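Local coordinates for protein glucosidase 2 subunit beta (Schizosaccharomyces pombe, PDB 4XQM) that binds mannose-rich N-glycans through its MRH domain and helps the catalytic alpha subunit trim glucose from glycoproteins in the endoplasmic reticulum, at residues M7-V20 with G67-Q79. Sequence-based numbering, arbitrary orientation.
Sequences METKREIGGYTYKV and GVENEIVSVLEAQ. With MAN (alpha-D-mannopyranose), chain B.
Met7 SD takes a weak hydrogen bond from Asn70 ND2 at 3.5 Å. A water joins the same ND2 to Glu8 O, while Asn70 OD1 bonds to Ser89. Thr9 OG1 lies 3.2 Å from Asn70 CB, and Thr9 CG2 packs on Ile72 CG1. Arg11 has CG anti to the backbone N (chi1 -178°) and an extended chain, which carries its guanidinium across to strand 71-77. There NH1 bonds to Ile72 O at 2.9 Å and more weakly to Val73 O at 3.0 Å. Both carbonyls sit at the guanidinium edge, and Ile13 CG1 lies above one face, toward the rim. Ile13 CD1 meets Val75 CG2 at 3.7 Å and touches Ile72 CG2. A type I' turn through Gly14 and Gly15 leads to Tyr16, whose OH bonds to mannose O1. Val75 CG2 sits over the Tyr18 ring, 3.9 Å from the centroid, in a CH-pi contact. Tyr18 OH bonds to Gln28. Ile72 CD1 reaches Tyr18 CB and Val20 CG2. Strand 8-13 of this hairpin crosses strand 71-77 at -45°, with no backbone hydrogen bond between hairpin and strand. Tyr16 and Glu77, which accepts bonds from mannose O3 and O4, help form the mannose pocket of this MRH lectin domain.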
ATOM      1  N   MET A   7      -2.864 -10.585  -4.216  1.00 13.93           N
ATOM      2  CA  MET A   7      -2.343 -10.988  -2.915  1.00 14.54           C
ATOM      3  C   MET A   7      -2.583  -9.872  -1.893  1.00 13.03           C
ATOM      4  O   MET A   7      -2.220  -8.710  -2.124  1.00 10.97           O
ATOM      5  CB  MET A   7      -0.857 -11.293  -3.032  1.00 18.43           C
ATOM      6  CG  MET A   7      -0.201 -11.795  -1.766  1.00 18.70           C
ATOM      7  SD  MET A   7       1.523 -12.236  -2.094  1.00 19.89           S
ATOM      8  CE  MET A   7       1.344 -13.474  -3.367  1.00 23.85           C
ATOM      9  N   GLU A   8      -3.219 -10.226  -0.778  1.00 13.49           N
ATOM     10  CA  GLU A   8      -3.646  -9.246   0.229  1.00 12.21           C
ATOM     11  C   GLU A   8      -2.870  -9.365   1.542  1.00 14.40           C
ATOM     12  O   GLU A   8      -2.690 -10.466   2.072  1.00 14.78           O
ATOM     13  CB  GLU A   8      -5.142  -9.422   0.511  1.00 15.17           C
ATOM     14  CG  GLU A   8      -5.666  -8.669   1.729  1.00 24.30           C
ATOM     15  CD  GLU A   8      -7.109  -9.017   2.043  1.00 29.01           C
ATOM     16  OE1 GLU A   8      -7.978  -8.800   1.170  1.00 31.16           O
ATOM     17  OE2 GLU A   8      -7.369  -9.525   3.158  1.00 31.53           O
ATOM     18  N   THR A   9      -2.434  -8.223   2.075  1.00 11.06           N
ATOM     19  CA  THR A   9      -1.829  -8.172   3.406  1.00 13.05           C
ATOM     20  C   THR A   9      -2.577  -7.118   4.226  1.00 13.62           C
ATOM     21  O   THR A   9      -2.855  -6.024   3.724  1.00 13.28           O
ATOM     22  CB  THR A   9      -0.344  -7.785   3.326  1.00 11.16           C
ATOM     23  OG1 THR A   9       0.338  -8.689   2.440  1.00 11.98           O
ATOM     24  CG2 THR A   9       0.315  -7.852   4.700  1.00 12.90           C
ATOM     25  N   LYS A  10      -2.913  -7.449   5.471  1.00 12.92           N
ATOM     26  CA  LYS A  10      -3.640  -6.529   6.341  1.00 13.42           C
ATOM     27  C   LYS A  10      -2.889  -6.324   7.650  1.00 12.93           C
ATOM     28  O   LYS A  10      -2.227  -7.239   8.165  1.00 13.98           O
ATOM     29  CB  LYS A  10      -5.045  -7.065   6.652  1.00 16.33           C
ATOM     30  CG  LYS A  10      -6.001  -7.128   5.465  1.00 21.88           C
ATOM     31  CD  LYS A  10      -7.374  -7.637   5.930  1.00 25.83           C
ATOM     32  CE  LYS A  10      -7.210  -8.782   6.930  1.00 30.06           C
ATOM     33  NZ  LYS A  10      -8.502  -9.367   7.389  1.00 40.76           N
ATOM     34  N   ARG A  11      -2.994  -5.119   8.193  1.00 10.69           N
ATOM     35  CA  ARG A  11      -2.494  -4.853   9.542  1.00 10.62           C
ATOM     36  C   ARG A  11      -3.263  -3.704  10.156  1.00 10.02           C
ATOM     37  O   ARG A  11      -3.524  -2.681   9.493  1.00 10.22           O
ATOM     38  CB  ARG A  11      -0.995  -4.522   9.535  1.00  9.66           C
ATOM     39  CG  ARG A  11      -0.436  -4.284  10.941  1.00  9.99           C
ATOM     40  CD  ARG A  11       1.057  -4.066  10.942  1.00 12.41           C
ATOM     41  NE  ARG A  11       1.520  -3.610  12.261  1.00 13.52           N
ATOM     42  CZ  ARG A  11       2.690  -3.024  12.486  1.00 15.18           C
ATOM     43  NH1 ARG A  11       3.529  -2.827  11.481  1.00 12.03           N
ATOM     44  NH2 ARG A  11       3.009  -2.621  13.718  1.00 12.97           N
ATOM     45  N   GLU A  12      -3.621  -3.861  11.425  1.00 12.48           N
ATOM     46  CA  GLU A  12      -4.192  -2.744  12.163  1.00 12.60           C
ATOM     47  C   GLU A  12      -3.084  -1.859  12.715  1.00 12.79           C
ATOM     48  O   GLU A  12      -2.203  -2.334  13.432  1.00 13.15           O
ATOM     49  CB  GLU A  12      -5.106  -3.218  13.292  1.00 15.64           C
ATOM     50  CG  GLU A  12      -5.764  -2.058  14.036  1.00 17.37           C
ATOM     51  CD  GLU A  12      -4.963  -1.602  15.258  1.00 24.22           C
ATOM     52  OE1 GLU A  12      -4.663  -2.460  16.118  1.00 24.91           O
ATOM     53  OE2 GLU A  12      -4.630  -0.390  15.356  1.00 22.18           O
ATOM     54  N   ILE A  13      -3.130  -0.579  12.348  1.00 11.40           N
ATOM     55  CA  ILE A  13      -2.210   0.428  12.861  1.00 11.82           C
ATOM     56  C   ILE A  13      -2.996   1.672  13.293  1.00 12.84           C
ATOM     57  O   ILE A  13      -3.729   2.256  12.492  1.00 11.68           O
ATOM     58  CB  ILE A  13      -1.170   0.836  11.788  1.00 11.67           C
ATOM     59  CG1 ILE A  13      -0.300  -0.371  11.408  1.00 14.00           C
ATOM     60  CG2 ILE A  13      -0.301   1.997  12.283  1.00 13.10           C
ATOM     61  CD1 ILE A  13       0.567  -0.131  10.146  1.00 13.01           C
ATOM     62  N   GLY A  14      -2.837   2.068  14.554  1.00 12.37           N
ATOM     63  CA  GLY A  14      -3.474   3.276  15.054  1.00 15.22           C
ATOM     64  C   GLY A  14      -4.993   3.270  14.952  1.00 13.65           C
ATOM     65  O   GLY A  14      -5.608   4.340  14.850  1.00 14.52           O
ATOM     66  N   GLY A  15      -5.596   2.081  14.974  1.00 14.10           N
ATOM     67  CA  GLY A  15      -7.046   1.971  14.890  1.00 14.26           C
ATOM     68  C   GLY A  15      -7.537   1.682  13.484  1.00 13.56           C
ATOM     69  O   GLY A  15      -8.661   1.188  13.311  1.00 14.86           O
ATOM     70  N   TYR A  16      -6.703   1.970  12.484  1.00 13.63           N
ATOM     71  CA  TYR A  16      -7.068   1.714  11.092  1.00 11.52           C
ATOM     72  C   TYR A  16      -6.697   0.308  10.662  1.00 14.47           C
ATOM     73  O   TYR A  16      -5.622  -0.195  10.998  1.00 14.85           O
ATOM     74  CB  TYR A  16      -6.309   2.641  10.140  1.00 12.59           C
ATOM     75  CG  TYR A  16      -6.410   4.125  10.398  1.00 13.53           C
ATOM     76  CD1 TYR A  16      -7.564   4.834  10.088  1.00 12.82           C
ATOM     77  CD2 TYR A  16      -5.324   4.830  10.901  1.00 12.20           C
ATOM     78  CE1 TYR A  16      -7.632   6.207  10.292  1.00 12.45           C
ATOM     79  CE2 TYR A  16      -5.384   6.196  11.108  1.00 12.88           C
ATOM     80  CZ  TYR A  16      -6.540   6.876  10.804  1.00 15.36           C
ATOM     81  OH  TYR A  16      -6.597   8.233  11.019  1.00 15.31           O
ATOM     82  N   THR A  17      -7.569  -0.317   9.883  1.00 13.11           N
ATOM     83  CA  THR A  17      -7.190  -1.553   9.213  1.00 11.82           C
ATOM     84  C   THR A  17      -6.629  -1.208   7.836  1.00 12.84           C
ATOM     85  O   THR A  17      -7.365  -0.810   6.927  1.00 12.57           O
ATOM     86  CB  THR A  17      -8.369  -2.530   9.061  1.00 14.78           C
ATOM     87  OG1 THR A  17      -8.860  -2.906  10.356  1.00 17.18           O
ATOM     88  CG2 THR A  17      -7.899  -3.771   8.346  1.00 12.61           C
ATOM     89  N   TYR A  18      -5.316  -1.350   7.683  1.00 11.78           N
ATOM     90  CA  TYR A  18      -4.692  -1.126   6.385  1.00 11.77           C
ATOM     91  C   TYR A  18      -4.704  -2.420   5.598  1.00 12.25           C
ATOM     92  O   TYR A  18      -4.421  -3.489   6.143  1.00 11.76           O
ATOM     93  CB  TYR A  18      -3.259  -0.618   6.556  1.00 10.23           C
ATOM     94  CG  TYR A  18      -3.180   0.834   6.976  1.00  9.33           C
ATOM     95  CD1 TYR A  18      -3.304   1.860   6.040  1.00  9.44           C
ATOM     96  CD2 TYR A  18      -2.985   1.184   8.306  1.00 11.52           C
ATOM     97  CE1 TYR A  18      -3.241   3.201   6.425  1.00 11.02           C
ATOM     98  CE2 TYR A  18      -2.911   2.521   8.704  1.00 10.38           C
ATOM     99  CZ  TYR A  18      -3.029   3.521   7.761  1.00 10.07           C
ATOM    100  OH  TYR A  18      -2.962   4.840   8.146  1.00 13.27           O
ATOM    101  N   LYS A  19      -5.041  -2.319   4.318  1.00 11.82           N
ATOM    102  CA  LYS A  19      -5.117  -3.479   3.451  1.00 13.88           C
ATOM    103  C   LYS A  19      -4.429  -3.149   2.145  1.00 13.76           C
ATOM    104  O   LYS A  19      -4.840  -2.221   1.433  1.00 15.85           O
ATOM    105  CB  LYS A  19      -6.572  -3.849   3.203  1.00 14.37           C
ATOM    106  CG  LYS A  19      -6.794  -4.997   2.250  1.00 22.13           C
ATOM    107  CD  LYS A  19      -8.299  -5.260   2.149  1.00 29.42           C
ATOM    108  CE  LYS A  19      -8.959  -5.239   3.539  1.00 30.26           C
ATOM    109  NZ  LYS A  19     -10.454  -5.279   3.483  1.00 41.86           N
ATOM    110  N   VAL A  20      -3.356  -3.880   1.853  1.00 10.07           N
ATOM    111  CA  VAL A  20      -2.647  -3.730   0.589  1.00 11.63           C
ATOM    112  C   VAL A  20      -2.943  -4.946  -0.267  1.00 11.24           C
ATOM    113  O   VAL A  20      -2.733  -6.080   0.169  1.00 11.91           O
ATOM    114  CB  VAL A  20      -1.115  -3.636   0.782  1.00  9.12           C
ATOM    115  CG1 VAL A  20      -0.401  -3.606  -0.573  1.00 10.63           C
ATOM    116  CG2 VAL A  20      -0.758  -2.392   1.607  1.00 10.99           C
ATOM    117  N   GLY A  67      10.975 -11.063   1.935  1.00 11.14           N
ATOM    118  CA  GLY A  67      10.888 -11.666   3.250  1.00 11.97           C
ATOM    119  C   GLY A  67      10.099 -12.953   3.164  1.00 11.92           C
ATOM    120  O   GLY A  67       9.487 -13.248   2.137  1.00 13.17           O
ATOM    121  N   VAL A  68      10.072 -13.706   4.256  1.00 12.50           N
ATOM    122  CA  VAL A  68       9.459 -15.034   4.230  1.00 12.72           C
ATOM    123  C   VAL A  68       7.931 -15.012   4.312  1.00 15.03           C
ATOM    124  O   VAL A  68       7.272 -15.951   3.874  1.00 18.82           O
ATOM    125  CB  VAL A  68      10.050 -15.948   5.332  1.00 16.91           C
ATOM    126  CG1 VAL A  68      11.522 -16.197   5.059  1.00 19.29           C
ATOM    127  CG2 VAL A  68       9.876 -15.313   6.702  1.00 19.16           C
ATOM    128  N   GLU A  69       7.369 -13.940   4.862  1.00 13.22           N
ATOM    129  CA  GLU A  69       5.926 -13.830   5.054  1.00 15.61           C
ATOM    130  C   GLU A  69       5.457 -12.424   4.683  1.00 15.44           C
ATOM    131  O   GLU A  69       6.213 -11.455   4.843  1.00 14.07           O
ATOM    132  CB  GLU A  69       5.582 -14.125   6.518  1.00 19.20           C
ATOM    133  CG  GLU A  69       4.131 -13.876   6.907  1.00 27.65           C
ATOM    134  CD  GLU A  69       3.696 -14.694   8.118  1.00 39.28           C
ATOM    135  OE1 GLU A  69       4.554 -15.007   8.977  1.00 38.18           O
ATOM    136  OE2 GLU A  69       2.489 -15.024   8.203  1.00 39.87           O
ATOM    137  N   ASN A  70       4.232 -12.313   4.176  1.00 14.28           N
ATOM    138  CA  ASN A  70       3.622 -11.001   3.924  1.00 12.60           C
ATOM    139  C   ASN A  70       3.423 -10.210   5.216  1.00 13.75           C
ATOM    140  O   ASN A  70       2.837 -10.714   6.177  1.00 15.39           O
ATOM    141  CB  ASN A  70       2.259 -11.159   3.248  1.00 11.87           C
ATOM    142  CG  ASN A  70       2.361 -11.667   1.837  1.00 14.60           C
ATOM    143  OD1 ASN A  70       3.392 -11.510   1.175  1.00 13.54           O
ATOM    144  ND2 ASN A  70       1.276 -12.260   1.349  1.00 16.77           N
ATOM    145  N   GLU A  71       3.900  -8.970   5.225  1.00 11.54           N
ATOM    146  CA  GLU A  71       3.846  -8.131   6.416  1.00 13.20           C
ATOM    147  C   GLU A  71       3.834  -6.651   6.029  1.00 12.37           C
ATOM    148  O   GLU A  71       4.602  -6.226   5.162  1.00 11.45           O
ATOM    149  CB  GLU A  71       5.068  -8.426   7.294  1.00 16.53           C
ATOM    150  CG  GLU A  71       5.293  -7.437   8.432  1.00 24.55           C
ATOM    151  CD  GLU A  71       6.609  -7.680   9.175  1.00 26.47           C
ATOM    152  OE1 GLU A  71       6.861  -6.972  10.177  1.00 33.62           O
ATOM    153  OE2 GLU A  71       7.390  -8.568   8.757  1.00 27.02           O
ATOM    154  N   ILE A  72       2.946  -5.876   6.654  1.00 10.64           N
ATOM    155  CA  ILE A  72       3.042  -4.423   6.567  1.00  9.81           C
ATOM    156  C   ILE A  72       3.952  -3.992   7.715  1.00 11.74           C
ATOM    157  O   ILE A  72       3.599  -4.142   8.886  1.00 11.12           O
ATOM    158  CB  ILE A  72       1.655  -3.751   6.661  1.00  9.95           C
ATOM    159  CG1 ILE A  72       0.832  -4.061   5.401  1.00 11.60           C
ATOM    160  CG2 ILE A  72       1.777  -2.236   6.854  1.00 10.78           C
ATOM    161  CD1 ILE A  72      -0.632  -3.589   5.492  1.00 13.88           C
ATOM    162  N   VAL A  73       5.142  -3.510   7.364  1.00 11.10           N
ATOM    163  CA  VAL A  73       6.176  -3.157   8.341  1.00 11.72           C
ATOM    164  C   VAL A  73       5.854  -1.821   8.989  1.00 12.33           C
ATOM    165  O   VAL A  73       5.943  -1.689  10.205  1.00 10.80           O
ATOM    166  CB  VAL A  73       7.574  -3.125   7.678  1.00 11.54           C
ATOM    167  CG1 VAL A  73       8.626  -2.574   8.636  1.00 16.49           C
ATOM    168  CG2 VAL A  73       7.950  -4.535   7.237  1.00 14.74           C
ATOM    169  N   SER A  74       5.465  -0.837   8.178  1.00 11.45           N
ATOM    170  CA  SER A  74       5.103   0.483   8.693  1.00 10.69           C
ATOM    171  C   SER A  74       4.227   1.253   7.720  1.00 11.32           C
ATOM    172  O   SER A  74       4.282   1.023   6.507  1.00 11.43           O
ATOM    173  CB  SER A  74       6.359   1.306   9.015  1.00 11.82           C
ATOM    174  OG  SER A  74       7.148   1.528   7.853  1.00 13.11           O
ATOM    175  N   VAL A  75       3.422   2.160   8.269  1.00 10.64           N
ATOM    176  CA  VAL A  75       2.738   3.172   7.480  1.00 11.06           C
ATOM    177  C   VAL A  75       3.145   4.541   8.000  1.00 12.80           C
ATOM    178  O   VAL A  75       3.041   4.801   9.200  1.00 14.33           O
ATOM    179  CB  VAL A  75       1.204   3.029   7.560  1.00 12.49           C
ATOM    180  CG1 VAL A  75       0.531   4.193   6.837  1.00 13.28           C
ATOM    181  CG2 VAL A  75       0.748   1.693   6.976  1.00 11.67           C
ATOM    182  N   LEU A  76       3.639   5.400   7.113  1.00 12.78           N
ATOM    183  CA  LEU A  76       3.989   6.772   7.486  1.00 11.21           C
ATOM    184  C   LEU A  76       3.127   7.747   6.693  1.00 12.75           C
ATOM    185  O   LEU A  76       3.033   7.657   5.466  1.00 16.07           O
ATOM    186  CB  LEU A  76       5.471   7.047   7.204  1.00 15.55           C
ATOM    187  CG  LEU A  76       6.024   8.366   7.742  1.00 21.88           C
ATOM    188  CD1 LEU A  76       6.120   8.297   9.261  1.00 25.35           C
ATOM    189  CD2 LEU A  76       7.389   8.699   7.137  1.00 27.17           C
ATOM    190  N   GLU A  77       2.481   8.669   7.402  1.00 13.73           N
ATOM    191  CA  GLU A  77       1.746   9.741   6.748  1.00 13.32           C
ATOM    192  C   GLU A  77       2.425  11.043   7.127  1.00 17.90           C
ATOM    193  O   GLU A  77       1.905  11.815   7.921  1.00 19.85           O
ATOM    194  CB  GLU A  77       0.275   9.740   7.171  1.00 13.97           C
ATOM    195  CG  GLU A  77      -0.590  10.694   6.347  1.00 13.57           C
ATOM    196  CD  GLU A  77      -2.070  10.680   6.737  1.00 16.11           C
ATOM    197  OE1 GLU A  77      -2.474   9.900   7.635  1.00 14.53           O
ATOM    198  OE2 GLU A  77      -2.839  11.453   6.126  1.00 14.18           O
ATOM    199  N   ALA A  78       3.611  11.259   6.569  1.00 22.33           N
ATOM    200  CA  ALA A  78       4.385  12.462   6.849  1.00 26.04           C
ATOM    201  C   ALA A  78       3.685  13.717   6.313  1.00 29.19           C
ATOM    202  O   ALA A  78       3.640  14.750   6.989  1.00 26.81           O
ATOM    203  CB  ALA A  78       5.781  12.334   6.269  1.00 29.13           C
ATOM    204  N   GLN A  79       3.139  13.625   5.104  1.00 19.49           N
ATOM    205  CA  GLN A  79       2.334  14.712   4.555  1.00 19.18           C
ATOM    206  C   GLN A  79       0.895  14.232   4.535  1.00 18.27           C
ATOM    207  O   GLN A  79       0.651  13.056   4.267  1.00 18.18           O
ATOM    208  CB  GLN A  79       2.782  15.070   3.132  1.00 19.72           C
ATOM    209  CG  GLN A  79       4.124  15.786   3.042  1.00 30.13           C
ATOM    210  CD  GLN A  79       5.302  14.894   3.400  1.00 35.59           C
ATOM    211  OE1 GLN A  79       5.616  13.935   2.687  1.00 40.10           O
ATOM    212  NE2 GLN A  79       5.961  15.206   4.513  1.00 35.12           N
TER
HETATM  213  C1  MAN B 501      -8.389  10.150   7.914  1.00 25.34           C
HETATM  214  C2  MAN B 501      -7.361   9.291   7.465  1.00 14.79           C
HETATM  215  C3  MAN B 501      -6.051  10.057   7.698  1.00 16.21           C
HETATM  216  C4  MAN B 501      -6.133  11.479   7.066  1.00 14.16           C
HETATM  217  C5  MAN B 501      -7.344  12.225   7.649  1.00 18.08           C
HETATM  218  C6  MAN B 501      -7.615  13.548   6.970  1.00 16.92           C
HETATM  219  O1  MAN B 501      -7.913  10.268   9.221  1.00 26.58           O
HETATM  220  O2  MAN B 501      -7.539   9.068   6.114  1.00 18.59           O
HETATM  221  O3  MAN B 501      -4.956   9.323   7.217  1.00 14.74           O
HETATM  222  O4  MAN B 501      -4.982  12.215   7.372  1.00 16.84           O
HETATM  223  O5  MAN B 501      -8.485  11.418   7.402  1.00 21.43           O
HETATM  224  O6  MAN B 501      -8.542  14.269   7.790  1.00 19.05           O
HETATM  225  O   HOH W   1      -1.079 -12.223   3.059  1.00 21.97           O
HETATM  226  O   HOH W   2       1.095  -7.245   8.483  1.00 17.12           O